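Local coordinates for protein xyloglucan-specific endo-beta-1,4-glucanase BoGH9A (Bacteroides ovatus, PDB 6DHT) that cleaves the beta-1,4-linked glucan backbone of xyloglucan at internal sites, releasing xyloglucan oligosaccharides as part of xyloglucan degradation, at residues E52-V56 against D76-V80; Y25-E30 against Y468-D472; F245-P251 against H497-S503. One frame throughout, in Å; residues are numbered along the deposited sequence.

Interaction 1: E52-V56 against D76-V80; sequences EQVFV and DFSAV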
loop_
_atom_site.group_PDB
_atom_site.type_symbol
_atom_site.label_atom_id
_atom_site.label_comp_id
_atom_site.label_asym_id
_atom_site.label_seq_id
_atom_site.Cartn_x
_atom_site.Cartn_y
_atom_site.Cartn_z
ATOM N N GLU A 52 28.130 28.495 -6.054
ATOM C CA GLU A 52 27.674 29.583 -5.198
ATOM C C GLU A 52 27.175 29.085 -3.860
ATOM O O GLU A 52 26.499 28.056 -3.782
ATOM C CB GLU A 52 26.537 30.359 -5.858
ATOM C CG GLU A 52 26.966 31.425 -6.839
ATOM C CD GLU A 52 25.880 32.459 -7.057
ATOM O OE1 GLU A 52 25.456 33.097 -6.070
ATOM O OE2 GLU A 52 25.450 32.629 -8.214
ATOM N N GLN A 53 27.494 29.821 -2.806
ATOM C CA GLN A 53 26.897 29.571 -1.507
ATOM C C GLN A 53 25.431 29.995 -1.556
ATOM O O GLN A 53 25.102 31.087 -2.042
ATOM C CB GLN A 53 27.620 30.344 -0.413
ATOM C CG GLN A 53 27.258 29.869 0.956
ATOM C CD GLN A 53 27.735 30.805 2.027
ATOM O OE1 GLN A 53 27.050 31.767 2.373
ATOM N NE2 GLN A 53 28.904 30.521 2.577
ATOM N N VAL A 54 24.552 29.124 -1.061
ATOM C CA VAL A 54 23.114 29.323 -1.211
ATOM C C VAL A 54 22.422 29.494 0.146
ATOM O O VAL A 54 21.412 30.197 0.254
ATOM C CB VAL A 54 22.512 28.146 -2.030
ATOM C CG1 VAL A 54 21.021 28.054 -1.854
ATOM C CG2 VAL A 54 22.850 28.320 -3.501
ATOM N N PHE A 55 22.969 28.855 1.170
ATOM C CA PHE A 55 22.373 28.846 2.501
ATOM C C PHE A 55 23.388 28.386 3.544
ATOM O O PHE A 55 24.192 27.499 3.290
ATOM C CB PHE A 55 21.162 27.885 2.523
ATOM C CG PHE A 55 20.382 27.915 3.815
ATOM C CD1 PHE A 55 19.319 28.787 3.972
ATOM C CD2 PHE A 55 20.691 27.064 4.854
ATOM C CE1 PHE A 55 18.601 28.818 5.154
ATOM C CE2 PHE A 55 19.973 27.106 6.040
ATOM C CZ PHE A 55 18.926 27.975 6.176
ATOM N N VAL A 56 23.333 29.003 4.720
ATOM C CA VAL A 56 24.132 28.586 5.854
ATOM C C VAL A 56 23.220 28.456 7.061
ATOM O O VAL A 56 22.458 29.367 7.368
ATOM C CB VAL A 56 25.268 29.611 6.186
ATOM C CG1 VAL A 56 26.040 29.156 7.403
ATOM C CG2 VAL A 56 26.194 29.772 4.988
ATOM N N ASP A 76 17.842 22.313 8.665
ATOM C CA ASP A 76 16.656 22.851 7.985
ATOM C C ASP A 76 17.050 23.918 6.963
ATOM O O ASP A 76 17.424 25.040 7.336
ATOM C CB ASP A 76 15.696 23.438 9.024
ATOM C CG ASP A 76 14.341 23.838 8.425
ATOM O OD1 ASP A 76 14.218 23.987 7.184
ATOM O OD2 ASP A 76 13.405 24.065 9.217
ATOM N N PHE A 77 16.959 23.564 5.683
ATOM C CA PHE A 77 17.264 24.460 4.571
ATOM C C PHE A 77 16.023 24.677 3.685
ATOM O O PHE A 77 16.113 24.894 2.466
ATOM C CB PHE A 77 18.447 23.920 3.761
ATOM C CG PHE A 77 18.368 22.456 3.461
ATOM C CD1 PHE A 77 18.749 21.526 4.400
ATOM C CD2 PHE A 77 17.937 22.004 2.219
ATOM C CE1 PHE A 77 18.667 20.150 4.128
ATOM C CE2 PHE A 77 17.865 20.631 1.938
ATOM C CZ PHE A 77 18.233 19.708 2.899
ATOM N N SER A 78 14.860 24.656 4.333
ATOM C CA SER A 78 13.572 24.848 3.655
ATOM C C SER A 78 13.504 26.116 2.806
ATOM O O SER A 78 12.810 26.167 1.795
ATOM C CB SER A 78 12.435 24.864 4.693
ATOM O OG SER A 78 12.354 23.659 5.416
ATOM N N ALA A 79 14.251 27.150 3.207
ATOM C CA ALA A 79 14.218 28.427 2.505
ATOM C C ALA A 79 14.832 28.353 1.117
ATOM O O ALA A 79 14.611 29.225 0.294
ATOM C CB ALA A 79 14.923 29.487 3.336
ATOM N N VAL A 80 15.587 27.298 0.830
ATOM C CA VAL A 80 16.111 27.144 -0.522
ATOM C C VAL A 80 14.974 26.612 -1.382
ATOM O O VAL A 80 14.493 25.497 -1.148
ATOM C CB VAL A 80 17.304 26.185 -0.584
ATOM C CG1 VAL A 80 17.809 26.078 -2.000
ATOM C CG2 VAL A 80 18.440 26.645 0.350
#

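Interaction 2: Y25-E30 against Y468-D472; sequences YYPNQE and YRNMD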
loop_
_atom_site.group_PDB
_atom_site.type_symbol
_atom_site.label_atom_id
_atom_site.label_comp_id
_atom_site.label_asym_id
_atom_site.label_seq_id
_atom_site.Cartn_x
_atom_site.Cartn_y
_atom_site.Cartn_z
ATOM N N TYR A 25 13.494 17.010 -3.107
ATOM C CA TYR A 25 12.491 17.878 -2.506
ATOM C C TYR A 25 11.751 18.706 -3.521
ATOM O O TYR A 25 12.326 19.145 -4.514
ATOM C CB TYR A 25 13.147 18.857 -1.530
ATOM C CG TYR A 25 13.964 18.178 -0.492
ATOM C CD1 TYR A 25 13.395 17.683 0.683
ATOM C CD2 TYR A 25 15.331 18.034 -0.663
ATOM C CE1 TYR A 25 14.153 17.030 1.632
ATOM C CE2 TYR A 25 16.096 17.399 0.282
ATOM C CZ TYR A 25 15.504 16.904 1.429
ATOM O OH TYR A 25 16.256 16.260 2.383
ATOM N N TYR A 26 10.460 18.920 -3.282
ATOM C CA TYR A 26 9.717 19.875 -4.101
ATOM C C TYR A 26 10.177 21.295 -3.766
ATOM O O TYR A 26 10.579 21.549 -2.623
ATOM C CB TYR A 26 8.198 19.773 -3.875
ATOM C CG TYR A 26 7.600 18.461 -4.364
ATOM C CD1 TYR A 26 7.191 18.303 -5.676
ATOM C CD2 TYR A 26 7.517 17.372 -3.512
ATOM C CE1 TYR A 26 6.671 17.086 -6.129
ATOM C CE2 TYR A 26 7.000 16.156 -3.951
ATOM C CZ TYR A 26 6.610 16.019 -5.253
ATOM O OH TYR A 26 6.133 14.799 -5.654
ATOM N N PRO A 27 10.071 22.225 -4.736
ATOM C CA PRO A 27 10.575 23.584 -4.471
ATOM C C PRO A 27 9.995 24.253 -3.223
ATOM O O PRO A 27 10.734 24.959 -2.528
ATOM C CB PRO A 27 10.173 24.346 -5.727
ATOM C CG PRO A 27 10.222 23.330 -6.804
ATOM C CD PRO A 27 9.653 22.076 -6.140
ATOM N N ASN A 28 8.709 24.046 -2.939
ATOM C CA ASN A 28 8.094 24.671 -1.775
ATOM C C ASN A 28 7.974 23.778 -0.565
ATOM O O ASN A 28 7.348 24.154 0.417
ATOM C CB ASN A 28 6.724 25.224 -2.135
ATOM C CG ASN A 28 6.818 26.410 -3.057
ATOM O OD1 ASN A 28 7.747 27.228 -2.950
ATOM N ND2 ASN A 28 5.876 26.504 -3.988
ATOM N N GLN A 29 8.605 22.607 -0.620
ATOM C CA GLN A 29 8.568 21.664 0.493
ATOM C C GLN A 29 9.446 22.115 1.640
ATOM O O GLN A 29 10.419 22.839 1.434
ATOM C CB GLN A 29 9.047 20.287 0.006
ATOM C CG GLN A 29 8.664 19.130 0.899
ATOM C CD GLN A 29 9.287 17.819 0.436
ATOM O OE1 GLN A 29 9.548 17.640 -0.760
ATOM N NE2 GLN A 29 9.551 16.917 1.373
ATOM N N GLU A 30 9.103 21.680 2.838
ATOM C CA GLU A 30 10.041 21.698 3.940
ATOM C C GLU A 30 11.219 20.828 3.515
ATOM O O GLU A 30 11.049 19.763 2.896
ATOM C CB GLU A 30 9.367 21.163 5.196
ATOM C CG GLU A 30 10.204 21.150 6.462
ATOM C CD GLU A 30 9.402 20.611 7.638
ATOM O OE1 GLU A 30 9.386 19.385 7.855
ATOM O OE2 GLU A 30 8.735 21.408 8.326
ATOM N N TYR A 468 4.299 14.586 4.259
ATOM C CA TYR A 468 5.592 14.611 3.551
ATOM C C TYR A 468 6.741 14.184 4.464
ATOM O O TYR A 468 7.664 13.528 4.015
ATOM C CB TYR A 468 5.898 15.981 2.925
ATOM C CG TYR A 468 5.103 16.328 1.684
ATOM C CD1 TYR A 468 5.467 15.832 0.426
ATOM C CD2 TYR A 468 4.065 17.237 1.740
ATOM C CE1 TYR A 468 4.760 16.187 -0.727
ATOM C CE2 TYR A 468 3.343 17.574 0.591
ATOM C CZ TYR A 468 3.712 17.068 -0.633
ATOM O OH TYR A 468 2.979 17.437 -1.750
ATOM N N ARG A 469 6.662 14.527 5.747
ATOM C CA ARG A 469 7.720 14.114 6.682
ATOM C C ARG A 469 7.820 12.593 6.769
ATOM O O ARG A 469 8.920 12.026 6.801
ATOM C CB ARG A 469 7.501 14.704 8.076
ATOM C CG ARG A 469 7.682 16.201 8.140
ATOM C CD ARG A 469 7.288 16.784 9.495
ATOM N NE ARG A 469 7.468 18.230 9.544
ATOM C CZ ARG A 469 6.902 19.021 10.454
ATOM N NH1 ARG A 469 6.117 18.517 11.399
ATOM N NH2 ARG A 469 7.122 20.318 10.427
ATOM N N ASN A 470 6.681 11.912 6.823
ATOM C CA ASN A 470 6.682 10.460 6.887
ATOM C C ASN A 470 7.210 9.850 5.596
ATOM O O ASN A 470 7.898 8.821 5.629
ATOM C CB ASN A 470 5.277 9.903 7.181
ATOM C CG ASN A 470 4.971 9.837 8.653
ATOM O OD1 ASN A 470 5.679 10.411 9.467
ATOM N ND2 ASN A 470 3.875 9.171 9.006
ATOM N N MET A 471 6.889 10.465 4.459
ATOM C CA MET A 471 7.503 10.029 3.205
ATOM C C MET A 471 9.040 10.197 3.222
ATOM O O MET A 471 9.762 9.298 2.782
ATOM C CB MET A 471 6.862 10.714 1.978
ATOM C CG MET A 471 7.440 10.241 0.660
ATOM S SD MET A 471 7.221 8.439 0.371
ATOM C CE MET A 471 5.549 8.525 -0.153
ATOM N N ASP A 472 9.529 11.327 3.720
ATOM C CA ASP A 472 10.967 11.533 3.819
ATOM C C ASP A 472 11.609 10.403 4.627
ATOM O O ASP A 472 12.729 9.965 4.312
ATOM C CB ASP A 472 11.259 12.854 4.513
ATOM C CG ASP A 472 11.141 14.066 3.596
ATOM O OD1 ASP A 472 10.629 14.004 2.460
ATOM O OD2 ASP A 472 11.594 15.152 4.026
HETATM O O HOH W 1 9.002 16.728 4.247
HETATM O O HOH W 2 12.045 17.654 4.275
#

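Interaction 3: F245-P251 against H497-S503; sequences FEGFVKP and HHRLSAS. With MG (magnesium ion), chain X; EDO (1,2-ethanediol), chain F.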
loop_
_atom_site.group_PDB
_atom_site.type_symbol
_atom_site.label_atom_id
_atom_site.label_comp_id
_atom_site.label_asym_id
_atom_site.label_seq_id
_atom_site.Cartn_x
_atom_site.Cartn_y
_atom_site.Cartn_z
ATOM N N PHE A 245 4.116 -23.232 1.091
ATOM C CA PHE A 245 4.917 -22.267 0.353
ATOM C C PHE A 245 5.943 -23.011 -0.474
ATOM O O PHE A 245 6.544 -23.975 0.012
ATOM C CB PHE A 245 5.642 -21.310 1.297
ATOM C CG PHE A 245 4.747 -20.345 1.993
ATOM C CD1 PHE A 245 3.947 -19.462 1.268
ATOM C CD2 PHE A 245 4.763 -20.246 3.372
ATOM C CE1 PHE A 245 3.134 -18.540 1.921
ATOM C CE2 PHE A 245 3.974 -19.328 4.036
ATOM C CZ PHE A 245 3.162 -18.448 3.296
ATOM N N GLU A 246 6.126 -22.589 -1.714
ATOM C CA GLU A 246 7.190 -23.061 -2.578
ATOM C C GLU A 246 8.554 -22.608 -2.100
ATOM O O GLU A 246 8.698 -21.674 -1.299
ATOM C CB GLU A 246 6.956 -22.545 -4.006
ATOM C CG GLU A 246 5.640 -22.949 -4.625
ATOM C CD GLU A 246 5.584 -24.382 -5.166
ATOM O OE1 GLU A 246 6.399 -25.232 -4.732
ATOM O OE2 GLU A 246 4.719 -24.652 -6.034
ATOM N N GLY A 247 9.599 -23.268 -2.588
ATOM C CA GLY A 247 10.938 -22.778 -2.370
ATOM C C GLY A 247 11.170 -21.529 -3.198
ATOM O O GLY A 247 10.235 -21.018 -3.857
ATOM N N PHE A 248 12.396 -21.036 -3.156
ATOM C CA PHE A 248 12.796 -19.847 -3.901
ATOM C C PHE A 248 13.150 -20.228 -5.343
ATOM O O PHE A 248 14.319 -20.226 -5.750
ATOM C CB PHE A 248 13.867 -19.058 -3.147
ATOM C CG PHE A 248 13.282 -18.176 -2.072
ATOM C CD1 PHE A 248 12.477 -18.724 -1.084
ATOM C CD2 PHE A 248 13.418 -16.800 -2.122
ATOM C CE1 PHE A 248 11.881 -17.928 -0.126
ATOM C CE2 PHE A 248 12.813 -15.990 -1.159
ATOM C CZ PHE A 248 12.048 -16.561 -0.162
ATOM N N VAL A 249 12.098 -20.536 -6.097
ATOM C CA VAL A 249 12.215 -20.994 -7.470
ATOM C C VAL A 249 11.386 -20.105 -8.386
ATOM O O VAL A 249 10.500 -19.386 -7.918
ATOM C CB VAL A 249 11.724 -22.439 -7.612
ATOM C CG1 VAL A 249 12.524 -23.356 -6.677
ATOM C CG2 VAL A 249 10.265 -22.577 -7.302
ATOM N N LYS A 250 11.667 -20.160 -9.680
ATOM C CA LYS A 250 10.924 -19.375 -10.651
ATOM C C LYS A 250 9.491 -19.883 -10.771
ATOM O O LYS A 250 9.220 -21.061 -10.556
ATOM C CB LYS A 250 11.585 -19.461 -12.024
ATOM C CG LYS A 250 12.975 -18.921 -12.138
ATOM C CD LYS A 250 13.582 -19.377 -13.482
ATOM C CE LYS A 250 15.082 -19.153 -13.563
ATOM N NZ LYS A 250 15.398 -17.777 -14.002
ATOM N N PRO A 251 8.550 -19.007 -11.135
ATOM C CA PRO A 251 7.179 -19.513 -11.285
ATOM C C PRO A 251 7.024 -20.728 -12.223
ATOM O O PRO A 251 6.266 -21.650 -11.914
ATOM C CB PRO A 251 6.429 -18.297 -11.836
ATOM C CG PRO A 251 7.144 -17.142 -11.260
ATOM C CD PRO A 251 8.603 -17.540 -11.230
ATOM N N HIS A 497 13.189 -10.155 0.289
ATOM C CA HIS A 497 12.563 -11.436 0.462
ATOM C C HIS A 497 11.410 -11.488 -0.511
ATOM O O HIS A 497 10.269 -11.136 -0.180
ATOM C CB HIS A 497 12.103 -11.587 1.915
ATOM C CG HIS A 497 11.369 -12.862 2.204
ATOM N ND1 HIS A 497 10.015 -13.009 2.009
ATOM C CD2 HIS A 497 11.801 -14.052 2.696
ATOM C CE1 HIS A 497 9.649 -14.237 2.330
ATOM N NE2 HIS A 497 10.720 -14.888 2.763
ATOM N N HIS A 498 11.723 -11.916 -1.727
ATOM C CA HIS A 498 10.790 -11.828 -2.855
ATOM C C HIS A 498 11.164 -12.950 -3.795
ATOM O O HIS A 498 12.214 -12.896 -4.434
ATOM C CB HIS A 498 10.999 -10.473 -3.552
ATOM C CG HIS A 498 10.006 -10.160 -4.625
ATOM N ND1 HIS A 498 10.308 -9.329 -5.691
ATOM C CD2 HIS A 498 8.702 -10.488 -4.765
ATOM C CE1 HIS A 498 9.231 -9.185 -6.445
ATOM N NE2 HIS A 498 8.245 -9.881 -5.910
ATOM N N ARG A 499 10.323 -13.963 -3.889
ATOM C CA ARG A 499 10.695 -15.113 -4.709
ATOM C C ARG A 499 10.930 -14.723 -6.168
ATOM O O ARG A 499 11.820 -15.276 -6.811
ATOM C CB ARG A 499 9.682 -16.242 -4.607
ATOM C CG ARG A 499 9.761 -17.046 -3.297
ATOM C CD ARG A 499 8.592 -17.994 -3.166
ATOM N NE ARG A 499 8.666 -18.830 -1.961
ATOM C CZ ARG A 499 8.408 -18.402 -0.738
ATOM N NH1 ARG A 499 8.086 -17.123 -0.533
ATOM N NH2 ARG A 499 8.465 -19.235 0.289
ATOM N N LEU A 500 10.193 -13.745 -6.703
ATOM C CA LEU A 500 10.477 -13.343 -8.082
ATOM C C LEU A 500 11.877 -12.766 -8.269
ATOM O O LEU A 500 12.607 -13.172 -9.172
ATOM C CB LEU A 500 9.457 -12.321 -8.579
ATOM C CG LEU A 500 8.055 -12.823 -8.915
ATOM C CD1 LEU A 500 7.162 -11.632 -9.324
ATOM C CD2 LEU A 500 8.020 -13.855 -10.007
ATOM N N SER A 501 12.266 -11.802 -7.447
ATOM C CA SER A 501 13.593 -11.198 -7.573
ATOM C C SER A 501 14.707 -12.199 -7.240
ATOM O O SER A 501 15.830 -12.096 -7.761
ATOM C CB SER A 501 13.750 -9.971 -6.676
ATOM O OG SER A 501 12.885 -8.918 -7.106
ATOM N N ALA A 502 14.415 -13.133 -6.339
ATOM C CA ALA A 502 15.460 -14.022 -5.826
ATOM C C ALA A 502 15.722 -15.158 -6.793
ATOM O O ALA A 502 16.828 -15.719 -6.793
ATOM C CB ALA A 502 15.081 -14.561 -4.439
ATOM N N SER A 503 14.740 -15.527 -7.604
ATOM C CA SER A 503 14.878 -16.689 -8.480
ATOM C C SER A 503 15.136 -16.346 -9.927
ATOM O O SER A 503 15.335 -17.242 -10.747
ATOM C CB SER A 503 13.653 -17.583 -8.392
ATOM O OG SER A 503 12.507 -16.917 -8.894
HETATM MG MG MG X . 17.283 -11.248 -8.980
HETATM C C1 EDO F . 7.425 -17.565 3.724
HETATM O O1 EDO F . 8.308 -18.429 2.981
HETATM C C2 EDO F . 6.368 -16.911 2.831
HETATM O O2 EDO F . 7.025 -16.044 1.903
HETATM O O HOH W 3 15.962 -9.636 -9.492
HETATM O O HOH W 4 18.440 -12.948 -8.795
HETATM O O HOH W 5 17.952 -10.222 -7.410
#

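Interaction 1: E52-V56 against D76-V80
Phe55 reaches from a strand into segment 76-80, where strand 72-76 gives way to a type I turn from Phe77 to Val80, and its side chain touches that segment from root to tip. At the root, CB of Phe55 lies 3.7 Å from CG2 of Val80, and CG still brushes the same methyl. Because CG is set anti to the backbone N of Phe55 (chi1 -174°), the ring is carried onward across the segment. Along one flank CD2 of Phe55 meets CB of Phe77 at 4.0 Å; along the other CE1 of Phe55 approaches CB of Ala79 at 4.2 Å. At the far end CE2 and CZ of Phe55 each lie about 3.5 Å from the carbonyl O of Asp76. Phe77 also presents its backbone: its CA stands over one face of the Phe55 ring, 4.2 Å from the centroid and 17° off the normal, a CH-pi contact. A flat, polarisable ring suits this place, since it can meet methyls, a CA and a carbonyl at once.

Val54 adds a second apolar touch, its CG1 lying 3.7 Å from CG2 of Val80. Both Val54 and Phe55 face the turn because together they pair with Ile45 in a classic beta bulge. The receiving turn is stiffened from within: OD1 of Asp76 accepts from N of Ser78 in an Asx turn and from OG of Ser78 at 2.6 Å, and Val80 N closes the type I turn on Phe77 O. In the Ig-like domain, the contact joins outer strand 53-58 of one sheet to the turn following strand 72-76 of the other, while Tyr86 of strand 84-90 packs against both valines.

Interaction 2: Y25-E30 against Y468-D472
The carboxylate of Glu30 meets the guanidinium of Arg469 edge to edge, the two planes only 13° apart. NE of Arg469 gives to OE1 of Glu30 at 2.8 Å and NH2 to OE2 at 2.9 Å, both on syn lone pairs, the geometry of a side-on, two-point salt bridge. An extended Glu30 chain, its CG anti to the backbone N (chi1 -178°), spans the distance to the helix.

The Tyr26 and Tyr468 rings meet obliquely, CE2 of the first 3.9 Å from CE1 of the second. OD2 of Asp472 lies near the plane of the Tyr25 ring, at its edge, 4.0 Å from CE1. Gln29 bridges: its OE1 accepts from N of Tyr26, holding the turn, while NE2 makes a weak bond to OD1 of Asp472 at 3.3 Å. One water accepts from NE2 of Gln29 and makes a weak bond to OD2 of Asp472, and another joins that oxygen to O of Glu30. Asp472 is further gripped by Asn21 and Arg477.

The loop before strand 32-35 of the Ig-like domain thus docks on helix 461-474 of the catalytic domain. Hydroxyls of Tyr26 and Tyr468 extend the junction to Asp565 and Leu564 O on helix 551-567.

Interaction 3: F245-P251 against H497-S503
Arg499 meets Glu246 side-on, NE and NH2 both donating to the single carbonyl O of Glu246, each at 2.9 Å; NE also bonds weakly to O of Gly247. NH2 approaches that Glu246 carbonyl nearly end-on, whereas NE stands well above its plane. Extended from CG to NE (chi2 171°), Arg499 carries its guanidinium past Phe248: CG sits over the ring centre, 3.6 Å from the centroid, and the CE1 corner covers a guanidinium face. The Phe248 ring turns its edge to the face of His497, a T-shaped pair with CZ 3.6 Å from NE2, while CB of Ala502 touches that edge elsewhere.

Farther out, Pro251 CG packs on Leu500 CD2, and OG of Ser503, held by Arg499 O at 2.7 Å, lies beside the backbone of Val249 and Lys250. Helix 499-503 also supplies Ser501 O to the magnesium ion, whose six ligands include Asp504, Ile506 O and three waters. ND1 of His497, a predicted active-site residue, is hydrogen-bonded to Glu548, the predicted proton donor.

A 1,2-ethanediol, probably from the crystallisation liquor, bonds to NH1 and NH2 of Arg499 and rests on the Phe245 ring. Aromatic platform beside hydroxyl-binding arginine is chemistry suited to sugar, so the diol may mark part of the substrate cleft.

The three contacts sit in different parts of the enzyme. Interaction 1 lies farthest from the chain's centre, within the Ig-like domain, and is largely apolar across its two segments. Interaction 2, nested about it along the chain, links that domain to helices of the catalytic domain and is largely charged and water-bridged; the two touch, OG of Ser78 lying 3.4 Å from CA of Glu30. Interaction 3, with its nearest atoms about 19 Å from interaction 2, belongs to the catalytic domain alone and mixes rings with arginine at the predicted active site. All three are partly buried, but interaction 2 has no exposed residue among those that touch.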